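Long-range contact in putative exported protein (Peptoclostridium difficile, PDB 5TTA), which is of unknown function but carries a domain of an uncharacterised E-set-related family and probably works outside the cytoplasm: residues N60-T65 and I77-Y82. Numbering follows the deposited sequence.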
# COMPACT_ATOMS: atom_id res chain seq x y z
N ASN A 60 -23.67 1.21 -14.48
CA ASN A 60 -23.89 -0.21 -14.79
C ASN A 60 -23.91 -0.96 -13.47
O ASN A 60 -22.86 -1.08 -12.81
CB ASN A 60 -22.76 -0.65 -15.73
CG ASN A 60 -22.74 -2.15 -16.01
OD1 ASN A 60 -21.72 -2.68 -16.46
ND2 ASN A 60 -23.83 -2.80 -15.78
N VAL A 61 -25.07 -1.43 -13.03
CA VAL A 61 -25.19 -2.10 -11.74
C VAL A 61 -25.29 -3.60 -11.98
O VAL A 61 -26.26 -4.09 -12.58
CB VAL A 61 -26.39 -1.58 -10.95
CG1 VAL A 61 -26.49 -2.32 -9.58
CG2 VAL A 61 -26.25 -0.04 -10.73
N ILE A 62 -24.28 -4.33 -11.52
CA ILE A 62 -24.20 -5.79 -11.67
C ILE A 62 -24.59 -6.42 -10.34
O ILE A 62 -23.92 -6.22 -9.32
CB ILE A 62 -22.78 -6.22 -12.09
CG1 ILE A 62 -22.36 -5.39 -13.31
CG2 ILE A 62 -22.77 -7.74 -12.39
CD1 ILE A 62 -20.93 -5.60 -13.75
N SER A 63 -25.70 -7.18 -10.35
CA SER A 63 -26.18 -7.84 -9.15
C SER A 63 -25.57 -9.23 -9.09
O SER A 63 -25.76 -10.04 -10.01
CB SER A 63 -27.71 -7.89 -9.14
OG SER A 63 -28.16 -8.75 -8.12
N LEU A 64 -24.78 -9.48 -8.05
CA LEU A 64 -24.00 -10.70 -7.88
C LEU A 64 -24.45 -11.49 -6.66
O LEU A 64 -24.93 -10.94 -5.65
CB LEU A 64 -22.51 -10.36 -7.71
CG LEU A 64 -21.83 -9.53 -8.79
CD1 LEU A 64 -20.46 -9.06 -8.29
CD2 LEU A 64 -21.67 -10.39 -10.04
N THR A 65 -24.25 -12.81 -6.74
CA THR A 65 -24.46 -13.73 -5.63
C THR A 65 -23.27 -14.69 -5.59
O THR A 65 -23.00 -15.34 -6.60
CB THR A 65 -25.76 -14.54 -5.80
OG1 THR A 65 -26.91 -13.67 -5.75
CG2 THR A 65 -25.87 -15.63 -4.71
N ILE A 77 -15.08 -9.72 -14.69
CA ILE A 77 -16.42 -9.83 -15.27
C ILE A 77 -16.46 -8.97 -16.52
O ILE A 77 -16.16 -7.77 -16.46
CB ILE A 77 -17.51 -9.40 -14.28
CG1 ILE A 77 -17.61 -10.41 -13.14
CG2 ILE A 77 -18.84 -9.28 -15.00
CD1 ILE A 77 -18.65 -10.00 -12.07
N THR A 78 -16.80 -9.59 -17.66
CA THR A 78 -16.79 -8.86 -18.93
C THR A 78 -18.22 -8.48 -19.30
O THR A 78 -19.13 -9.31 -19.19
CB THR A 78 -16.16 -9.69 -20.05
OG1 THR A 78 -14.79 -9.94 -19.75
CG2 THR A 78 -16.24 -8.95 -21.40
N CYS A 79 -18.40 -7.24 -19.75
CA CYS A 79 -19.69 -6.75 -20.19
C CYS A 79 -19.65 -6.32 -21.65
O CYS A 79 -18.61 -5.89 -22.16
CB CYS A 79 -20.18 -5.56 -19.38
SG CYS A 79 -20.40 -5.91 -17.60
N LEU A 80 -20.82 -6.41 -22.27
CA LEU A 80 -21.12 -6.02 -23.64
C LEU A 80 -22.39 -5.20 -23.60
O LEU A 80 -23.23 -5.40 -22.72
CB LEU A 80 -21.33 -7.26 -24.53
CG LEU A 80 -20.12 -8.19 -24.57
CD1 LEU A 80 -20.50 -9.47 -25.37
CD2 LEU A 80 -18.96 -7.50 -25.26
N ALA A 81 -22.52 -4.25 -24.53
CA ALA A 81 -23.63 -3.31 -24.51
C ALA A 81 -24.34 -3.30 -25.86
O ALA A 81 -23.71 -3.44 -26.90
CB ALA A 81 -23.14 -1.89 -24.17
N TYR A 82 -25.67 -3.10 -25.82
CA TYR A 82 -26.52 -3.14 -27.00
C TYR A 82 -27.52 -2.01 -26.94
O TYR A 82 -28.02 -1.68 -25.86
CB TYR A 82 -27.28 -4.49 -27.10
CG TYR A 82 -26.31 -5.60 -27.36
CD1 TYR A 82 -25.59 -6.20 -26.32
CD2 TYR A 82 -26.06 -6.00 -28.67
CE1 TYR A 82 -24.64 -7.17 -26.58
CE2 TYR A 82 -25.14 -6.98 -28.94
CZ TYR A 82 -24.44 -7.56 -27.91
OH TYR A 82 -23.53 -8.52 -28.23
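Asn60 OD1 and Cys79 SG touch at van der Waals distance, 3.7 Å apart, where two antiparallel sheets pack face to face as in a β-sandwich. With CG swung opposite the backbone N (chi1 173°), the Asn60 amide reaches across and brings OD1 to the flank of the CB-SG bond. Strand 58-66, the middle strand of its sheet between 41-50 and 183-189, lies over strand 72-82 of the other sheet; the two short segments pass 10.8 Å apart at 130°, and side chains alone bridge the gap. Every second residue of 60-65 faces across: Asn60, Ile62 and Leu64. Ile77 and Cys79 rise to meet them. CD1 of Ile62 also touches Cys79 SG, at 3.9 Å, almost straight beyond the CB-SG bond. Since Ile62 has CG1 anti to its carbonyl carbon and an extended chain beyond (chi2 174°), that methyl is carried out to the sulfur; Ile77 CG2 lies farther from the same CD1, at 4.4 Å. Ile206 and Tyr134 touch both Asn60 and Cys79, while helix 226-233 covers Thr78 and Leu80 on the outer face of strand 72-82. Toward Thr65, Leu64 and Ile77 meet tip to tip, with CD2 of Leu64 3.7 Å from CD1 of Ile77.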